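Long-range contacts in beta-galactosidase (Geobacillus stearothermophilus, PDB 4OIF), which probably hydrolyses terminal non-reducing beta-D-galactose residues from beta-D-galactosides, as a zinc-containing trimeric member of glycoside hydrolase family 42: residues T260-P265 against T435-Q440; I415-E420 against Q440-H445; P265-D270 against N421-N426. All coordinates share one frame; numbering follows the deposited sequence.

Interaction 1 of 3, residues T260-P265 against T435-Q440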
# COMPACT_ATOMS: atom_id res chain seq x y z
N THR A 260 4.55 17.86 1.09
CA THR A 260 4.28 17.55 -0.31
C THR A 260 2.80 17.59 -0.74
O THR A 260 1.88 17.46 0.07
CB THR A 260 4.87 16.15 -0.65
OG1 THR A 260 5.20 16.08 -2.04
CG2 THR A 260 3.90 15.01 -0.27
N HIS A 261 2.63 17.81 -2.05
CA HIS A 261 1.35 17.81 -2.78
C HIS A 261 0.55 19.11 -2.57
O HIS A 261 0.41 19.91 -3.50
CB HIS A 261 0.51 16.58 -2.40
CG HIS A 261 -0.85 16.55 -3.04
ND1 HIS A 261 -1.09 17.05 -4.30
CD2 HIS A 261 -2.04 16.06 -2.60
CE1 HIS A 261 -2.37 16.88 -4.60
NE2 HIS A 261 -2.96 16.29 -3.59
N ASP A 262 0.03 19.31 -1.37
CA ASP A 262 -0.86 20.43 -1.15
C ASP A 262 -0.11 21.62 -0.60
O ASP A 262 -0.73 22.64 -0.25
CB ASP A 262 -2.00 20.04 -0.20
CG ASP A 262 -3.18 19.43 -0.94
OD1 ASP A 262 -3.49 19.92 -2.05
OD2 ASP A 262 -3.78 18.47 -0.42
N LEU A 263 1.21 21.51 -0.55
CA LEU A 263 2.03 22.61 -0.08
C LEU A 263 1.55 23.09 1.29
O LEU A 263 1.27 24.27 1.48
CB LEU A 263 2.01 23.77 -1.08
CG LEU A 263 2.92 23.65 -2.30
CD1 LEU A 263 2.89 24.93 -3.10
CD2 LEU A 263 4.35 23.31 -1.89
N ILE A 264 1.41 22.16 2.22
CA ILE A 264 0.97 22.50 3.56
C ILE A 264 2.20 22.83 4.39
O ILE A 264 3.32 22.55 3.98
CB ILE A 264 0.17 21.36 4.19
CG1 ILE A 264 1.09 20.18 4.51
CG2 ILE A 264 -0.96 20.94 3.24
CD1 ILE A 264 0.37 18.98 5.04
N PRO A 265 2.01 23.47 5.55
CA PRO A 265 3.21 23.74 6.34
C PRO A 265 3.94 22.45 6.67
O PRO A 265 3.28 21.42 6.87
CB PRO A 265 2.66 24.41 7.59
CG PRO A 265 1.37 25.02 7.16
CD PRO A 265 0.82 24.16 6.07
N THR A 435 -10.55 13.30 5.69
CA THR A 435 -11.23 14.59 5.46
C THR A 435 -10.91 15.68 6.47
O THR A 435 -11.43 16.78 6.33
CB THR A 435 -12.76 14.44 5.43
OG1 THR A 435 -13.25 14.12 6.74
CG2 THR A 435 -13.19 13.37 4.43
N LYS A 436 -10.10 15.38 7.48
CA LYS A 436 -9.72 16.37 8.47
C LYS A 436 -9.17 17.61 7.76
O LYS A 436 -9.69 18.71 7.92
CB LYS A 436 -8.69 15.81 9.46
CG LYS A 436 -9.19 14.67 10.34
CD LYS A 436 -8.08 14.19 11.27
CE LYS A 436 -8.45 12.90 12.00
NZ LYS A 436 -7.28 12.36 12.79
N ARG A 437 -8.11 17.40 6.98
CA ARG A 437 -7.58 18.37 6.02
C ARG A 437 -7.49 19.79 6.56
O ARG A 437 -8.01 20.74 5.96
CB ARG A 437 -8.43 18.34 4.74
CG ARG A 437 -8.42 16.97 4.06
CD ARG A 437 -9.12 16.97 2.70
NE ARG A 437 -8.48 17.88 1.74
CZ ARG A 437 -7.39 17.59 1.04
NH1 ARG A 437 -6.81 16.41 1.18
NH2 ARG A 437 -6.89 18.48 0.20
N TYR A 438 -6.82 19.93 7.70
CA TYR A 438 -6.76 21.18 8.45
C TYR A 438 -6.11 22.33 7.65
O TYR A 438 -6.77 23.36 7.39
CB TYR A 438 -6.05 20.93 9.80
CG TYR A 438 -5.67 22.16 10.61
CD1 TYR A 438 -6.64 23.05 11.05
CD2 TYR A 438 -4.35 22.41 10.95
CE1 TYR A 438 -6.30 24.16 11.79
CE2 TYR A 438 -4.00 23.51 11.70
CZ TYR A 438 -4.99 24.39 12.11
OH TYR A 438 -4.66 25.50 12.85
N PRO A 439 -4.84 22.16 7.22
CA PRO A 439 -4.21 23.25 6.46
C PRO A 439 -4.97 23.60 5.18
O PRO A 439 -5.16 24.80 4.87
CB PRO A 439 -2.82 22.70 6.15
CG PRO A 439 -2.95 21.23 6.26
CD PRO A 439 -3.92 21.01 7.35
N GLN A 440 -5.41 22.58 4.46
CA GLN A 440 -6.23 22.77 3.26
C GLN A 440 -7.47 23.62 3.56
O GLN A 440 -7.81 24.54 2.80
CB GLN A 440 -6.66 21.43 2.68
CG GLN A 440 -5.51 20.58 2.11
CD GLN A 440 -4.93 19.60 3.12
OE1 GLN A 440 -5.11 19.74 4.33
NE2 GLN A 440 -4.24 18.58 2.62
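D262, I264 and P265 meet R437, P439 and Q440 in a domain-to-domain contact, half polar and half apolar, which joins the TIM barrel to the trimerisation domain. On the barrel side lies the turn that leads strand 252-259 back into the short antiparallel strand 264-265, closing through a G1 beta bulge in which L263 and I264 both face D259. On the other side a helix begins, with R437 at its N-cap. The polar half centres on one oxygen. D262 OD2 accepts from Q440 NE2 at 3.1 Å in a nearly straight bond (176°) that lies in the plane of the glutamine amide, and it also forms a salt bridge with R437 NH2, at 3.2 Å. Both donors come from the same face of the carboxylate, well out of its plane, and Q440 NE2 sits above the guanidinium, nearer its border than its middle. The second carboxylate oxygen, OD1, is bridged to K302, and the two cations together would probably favour the ionised acid.

The apolar half is built on a proline ring. I264 turns CG1 into the crowded position between its backbone N and carbonyl carbon (chi1 71°), which brings CG2 to the front, 3.6 Å from P439 CG. P265 adds a looser touch, its CD 3.9 Å from P439 CB. Around this junction, helix 296-312 supplies K302 and also backs P265 through I306 and L309, while helix 419-427 flanks it, with W419 against P265 and N422 against P439.

Interaction 2 of 3, residues I415-E420 against Q440-H445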
# COMPACT_ATOMS: atom_id res chain seq x y z
N ILE A 415 -5.27 34.83 9.43
CA ILE A 415 -5.72 33.45 9.58
C ILE A 415 -4.82 32.73 10.61
O ILE A 415 -3.61 32.67 10.46
CB ILE A 415 -5.68 32.69 8.24
CG1 ILE A 415 -6.64 33.34 7.24
CG2 ILE A 415 -6.01 31.21 8.46
CD1 ILE A 415 -6.70 32.62 5.90
N LEU A 416 -5.42 32.20 11.67
CA LEU A 416 -4.65 31.58 12.73
C LEU A 416 -4.40 30.10 12.42
O LEU A 416 -5.33 29.34 12.14
CB LEU A 416 -5.38 31.75 14.06
CG LEU A 416 -4.83 31.07 15.32
CD1 LEU A 416 -3.45 31.56 15.64
CD2 LEU A 416 -5.77 31.31 16.50
N TYR A 417 -3.13 29.73 12.44
CA TYR A 417 -2.67 28.37 12.23
C TYR A 417 -1.88 27.93 13.46
O TYR A 417 -1.18 28.73 14.07
CB TYR A 417 -1.82 28.29 10.98
CG TYR A 417 -1.14 26.95 10.78
CD1 TYR A 417 -1.86 25.85 10.36
CD2 TYR A 417 0.23 26.80 11.00
CE1 TYR A 417 -1.25 24.62 10.16
CE2 TYR A 417 0.86 25.57 10.82
CZ TYR A 417 0.10 24.49 10.39
OH TYR A 417 0.67 23.25 10.19
N ASP A 418 -1.99 26.65 13.83
CA ASP A 418 -1.26 26.13 14.98
C ASP A 418 -0.71 24.72 14.68
O ASP A 418 -1.47 23.79 14.36
CB ASP A 418 -2.17 26.12 16.21
CG ASP A 418 -1.42 25.82 17.49
OD1 ASP A 418 -0.77 26.73 18.03
OD2 ASP A 418 -1.50 24.68 17.98
N TRP A 419 0.61 24.58 14.79
CA TRP A 419 1.32 23.33 14.51
C TRP A 419 0.90 22.22 15.46
O TRP A 419 0.67 21.08 15.05
CB TRP A 419 2.84 23.54 14.59
CG TRP A 419 3.54 23.80 13.26
CD1 TRP A 419 4.09 22.87 12.42
CD2 TRP A 419 3.78 25.08 12.64
NE1 TRP A 419 4.64 23.48 11.32
CE2 TRP A 419 4.47 24.83 11.43
CE3 TRP A 419 3.48 26.40 12.99
CZ2 TRP A 419 4.85 25.86 10.56
CZ3 TRP A 419 3.87 27.43 12.12
CH2 TRP A 419 4.55 27.15 10.92
N GLU A 420 0.82 22.55 16.74
CA GLU A 420 0.46 21.56 17.73
C GLU A 420 -0.98 21.09 17.48
O GLU A 420 -1.27 19.90 17.60
CB GLU A 420 0.67 22.10 19.14
CG GLU A 420 2.17 22.18 19.52
CD GLU A 420 2.46 22.81 20.89
OE1 GLU A 420 1.56 23.41 21.51
OE2 GLU A 420 3.61 22.69 21.34
N GLN A 440 -5.41 22.58 4.46
CA GLN A 440 -6.23 22.77 3.26
C GLN A 440 -7.47 23.62 3.56
O GLN A 440 -7.81 24.54 2.80
CB GLN A 440 -6.66 21.43 2.68
CG GLN A 440 -5.51 20.58 2.11
CD GLN A 440 -4.93 19.60 3.12
OE1 GLN A 440 -5.11 19.74 4.33
NE2 GLN A 440 -4.24 18.58 2.62
N THR A 441 -8.12 23.32 4.68
CA THR A 441 -9.31 24.05 5.12
C THR A 441 -8.97 25.53 5.31
O THR A 441 -9.67 26.44 4.81
CB THR A 441 -9.88 23.45 6.43
OG1 THR A 441 -10.27 22.09 6.21
CG2 THR A 441 -11.09 24.23 6.93
N LEU A 442 -7.87 25.77 6.02
CA LEU A 442 -7.39 27.14 6.13
C LEU A 442 -7.27 27.80 4.74
O LEU A 442 -7.77 28.92 4.54
CB LEU A 442 -6.06 27.20 6.85
CG LEU A 442 -6.20 27.36 8.35
CD1 LEU A 442 -6.91 26.16 8.95
CD2 LEU A 442 -4.82 27.53 8.94
N VAL A 443 -6.66 27.10 3.78
CA VAL A 443 -6.56 27.64 2.43
C VAL A 443 -7.95 27.95 1.83
O VAL A 443 -8.12 28.94 1.09
CB VAL A 443 -5.78 26.68 1.51
CG1 VAL A 443 -5.71 27.22 0.10
CG2 VAL A 443 -4.39 26.47 2.04
N GLN A 444 -8.94 27.14 2.16
CA GLN A 444 -10.32 27.41 1.73
C GLN A 444 -10.80 28.74 2.28
O GLN A 444 -11.53 29.48 1.62
CB GLN A 444 -11.29 26.31 2.17
CG GLN A 444 -11.11 25.02 1.43
CD GLN A 444 -10.54 25.26 0.05
OE1 GLN A 444 -11.22 25.81 -0.83
NE2 GLN A 444 -9.29 24.85 -0.16
N HIS A 445 -10.39 29.07 3.51
CA HIS A 445 -10.85 30.34 4.05
C HIS A 445 -10.03 31.53 3.53
O HIS A 445 -10.52 32.65 3.44
CB HIS A 445 -10.86 30.26 5.57
CG HIS A 445 -11.96 29.38 6.08
ND1 HIS A 445 -13.10 29.88 6.67
CD2 HIS A 445 -12.12 28.03 6.02
CE1 HIS A 445 -13.91 28.88 6.98
NE2 HIS A 445 -13.33 27.75 6.59
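A beta-alpha-beta crossover frames the contact of I415 and Y417 with L442: strand 413-416 is linked through helices 419-427 and 438-451 to its parallel neighbour, strand 456-459, and here the second helix lies against the strand it follows. On the helix L442 does most of the work. I415 and L442 lie alongside, running opposite ways, with I415 CG2 3.9 Å from L442 CG. With CG1 of the isoleucine beside the backbone N (chi1 -62°), the methyl CG2 lies anti to that nitrogen, while CD1 runs on along the helix to come 4.2 Å from H445 C.

One methyl of the leucine, CD2, is held between Y417 and the backbone of L416. It meets the edge of the tyrosine ring at 3.7 Å from Y417 CD1, touches Y417 CB equally closely, and rests 3.7 Å from the carbonyl oxygen L416 O. The ring itself is steadied on another side, because Y417 CE2 lies 3.4 Å above the indole plane of W419, over its centre. The contact is wholly buried: F305 of helix 296-312 covers L442, H445 packs on I472 and bonds Y607 through ND1, and L416 turns the other way, onto L471 and A473 of strand 470-473.

Interaction 3 of 3, residues P265-D270 against N421-N426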
# COMPACT_ATOMS: atom_id res chain seq x y z
N PRO A 265 2.01 23.47 5.55
CA PRO A 265 3.21 23.74 6.34
C PRO A 265 3.94 22.45 6.67
O PRO A 265 3.28 21.42 6.87
CB PRO A 265 2.66 24.41 7.59
CG PRO A 265 1.37 25.02 7.16
CD PRO A 265 0.82 24.16 6.07
N PHE A 266 5.27 22.51 6.70
CA PHE A 266 6.07 21.36 7.09
C PHE A 266 5.55 20.85 8.43
O PHE A 266 5.31 21.64 9.35
CB PHE A 266 7.55 21.73 7.17
CG PHE A 266 8.43 20.61 7.61
CD1 PHE A 266 8.53 19.44 6.86
CD2 PHE A 266 9.19 20.71 8.77
CE1 PHE A 266 9.35 18.40 7.26
CE2 PHE A 266 10.01 19.68 9.18
CZ PHE A 266 10.09 18.52 8.42
N GLN A 267 5.34 19.54 8.52
CA GLN A 267 4.69 18.95 9.68
C GLN A 267 5.68 18.39 10.69
O GLN A 267 5.30 18.09 11.81
CB GLN A 267 3.73 17.84 9.25
CG GLN A 267 2.45 18.37 8.64
CD GLN A 267 1.89 19.52 9.45
OE1 GLN A 267 1.36 19.32 10.55
NE2 GLN A 267 2.04 20.74 8.93
N GLY A 268 6.95 18.29 10.30
CA GLY A 268 7.95 17.67 11.14
C GLY A 268 8.51 18.50 12.28
O GLY A 268 9.13 17.97 13.20
N LEU A 269 8.29 19.81 12.22
CA LEU A 269 8.84 20.73 13.22
C LEU A 269 7.90 21.90 13.44
O LEU A 269 7.23 22.36 12.51
CB LEU A 269 10.22 21.23 12.79
CG LEU A 269 11.38 20.25 12.75
CD1 LEU A 269 12.59 20.89 12.08
CD2 LEU A 269 11.73 19.78 14.16
N ASP A 270 7.84 22.39 14.67
CA ASP A 270 7.02 23.56 14.96
C ASP A 270 7.80 24.84 14.59
O ASP A 270 8.61 25.33 15.38
CB ASP A 270 6.61 23.57 16.43
CG ASP A 270 5.58 24.63 16.74
OD1 ASP A 270 5.31 25.48 15.87
OD2 ASP A 270 5.04 24.61 17.85
N ASN A 421 -1.86 22.01 17.11
CA ASN A 421 -3.22 21.66 16.72
C ASN A 421 -3.25 20.71 15.52
O ASN A 421 -4.01 19.76 15.49
CB ASN A 421 -4.02 22.93 16.41
CG ASN A 421 -5.44 22.62 15.98
OD1 ASN A 421 -6.21 22.01 16.73
ND2 ASN A 421 -5.82 23.07 14.79
N ASN A 422 -2.41 20.99 14.52
CA ASN A 422 -2.27 20.10 13.38
C ASN A 422 -1.86 18.68 13.83
O ASN A 422 -2.50 17.69 13.46
CB ASN A 422 -1.23 20.68 12.41
CG ASN A 422 -1.47 20.25 10.97
OD1 ASN A 422 -2.13 19.25 10.71
ND2 ASN A 422 -0.91 21.00 10.03
N TRP A 423 -0.82 18.61 14.64
CA TRP A 423 -0.36 17.34 15.22
C TRP A 423 -1.49 16.58 15.93
O TRP A 423 -1.80 15.43 15.60
CB TRP A 423 0.79 17.59 16.20
CG TRP A 423 2.06 18.08 15.53
CD1 TRP A 423 2.36 18.02 14.21
CD2 TRP A 423 3.18 18.71 16.17
NE1 TRP A 423 3.60 18.57 13.97
CE2 TRP A 423 4.12 19.00 15.16
CE3 TRP A 423 3.49 19.05 17.50
CZ2 TRP A 423 5.35 19.61 15.44
CZ3 TRP A 423 4.71 19.66 17.77
CH2 TRP A 423 5.62 19.94 16.74
N ALA A 424 -2.12 17.24 16.89
CA ALA A 424 -3.08 16.59 17.76
C ALA A 424 -4.33 16.17 16.99
O ALA A 424 -4.85 15.07 17.16
CB ALA A 424 -3.43 17.50 18.93
N LEU A 425 -4.80 17.05 16.12
CA LEU A 425 -5.96 16.71 15.31
C LEU A 425 -5.65 15.54 14.39
O LEU A 425 -6.49 14.67 14.19
CB LEU A 425 -6.43 17.92 14.50
CG LEU A 425 -7.56 17.65 13.52
CD1 LEU A 425 -8.76 17.09 14.24
CD2 LEU A 425 -7.93 18.93 12.78
N ASN A 426 -4.44 15.51 13.82
CA ASN A 426 -4.07 14.41 12.92
C ASN A 426 -3.95 13.07 13.65
O ASN A 426 -4.35 12.04 13.11
CB ASN A 426 -2.75 14.71 12.19
CG ASN A 426 -2.95 15.59 10.98
OD1 ASN A 426 -4.06 15.71 10.46
ND2 ASN A 426 -1.88 16.22 10.52
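The indole of W423 sets its edge against the backbone of Q267 and L269, bridging from helix 419-427 of the trimerisation domain to a loop of the TIM barrel. This loop runs from strand 264-265 to helix 271-274, whose N-cap is D270. The one hydrogen bond across the contact runs from W423 NE1 to Q267 O at 2.8 Å. It is moderately bent (152°), and the donor stands slightly off the carbonyl plane. Farther along the ring, W423 CZ2 passes 4.0 Å from L269 C, and W423 CH2 reaches D270 CB at 3.8 Å. With CG anti to the carbonyl carbon (chi1 -67°) the indole leans toward the loop, its six-membered ring reaching D270 at the start of helix 271-274; T229 and K225 of helix 218-246 also touch it. Replacing W423 with an alanine would probably strip Q267 O of its indole partner and open a gap beside D270, freeing this part of the loop to shift.

Beside the indole the side chains of Q267 and N422 cross at about a right angle, their amide planes 46° apart. The chain of Q267 bends at chi2 and brings its head against N422. Q267 OE1 comes 2.9 Å from N422 ND2, yet the angle is too poor for a hydrogen bond. What ties the two heads together is a shared third party, the hydroxyl of Y417: N422 ND2 bonds to Y417 OH, and Q267 NE2 bonds to the same oxygen.

Three contacts that lie 9 to 11 Å apart, centre to centre, form one connected cluster. P265 serves both interaction 1 and interaction 3, and Q440 both interaction 1 and interaction 2. Probable hydrogen bonds stitch the rest: Y438 OH to D418 N at 3.1 Å between interactions 1 and 2, K436 NZ to L425 O at 2.8 Å between 1 and 3, and W419 NE1 to F266 O at 2.8 Å between 2 and 3. Interaction 2 packs the trimerisation domain internally, whereas 1 and 3 hold it to the barrel. The predicted proton donor E158 is about 8 Å from L269, side chain to side chain, and the predicted substrate-binding W330 about 11 Å from I264.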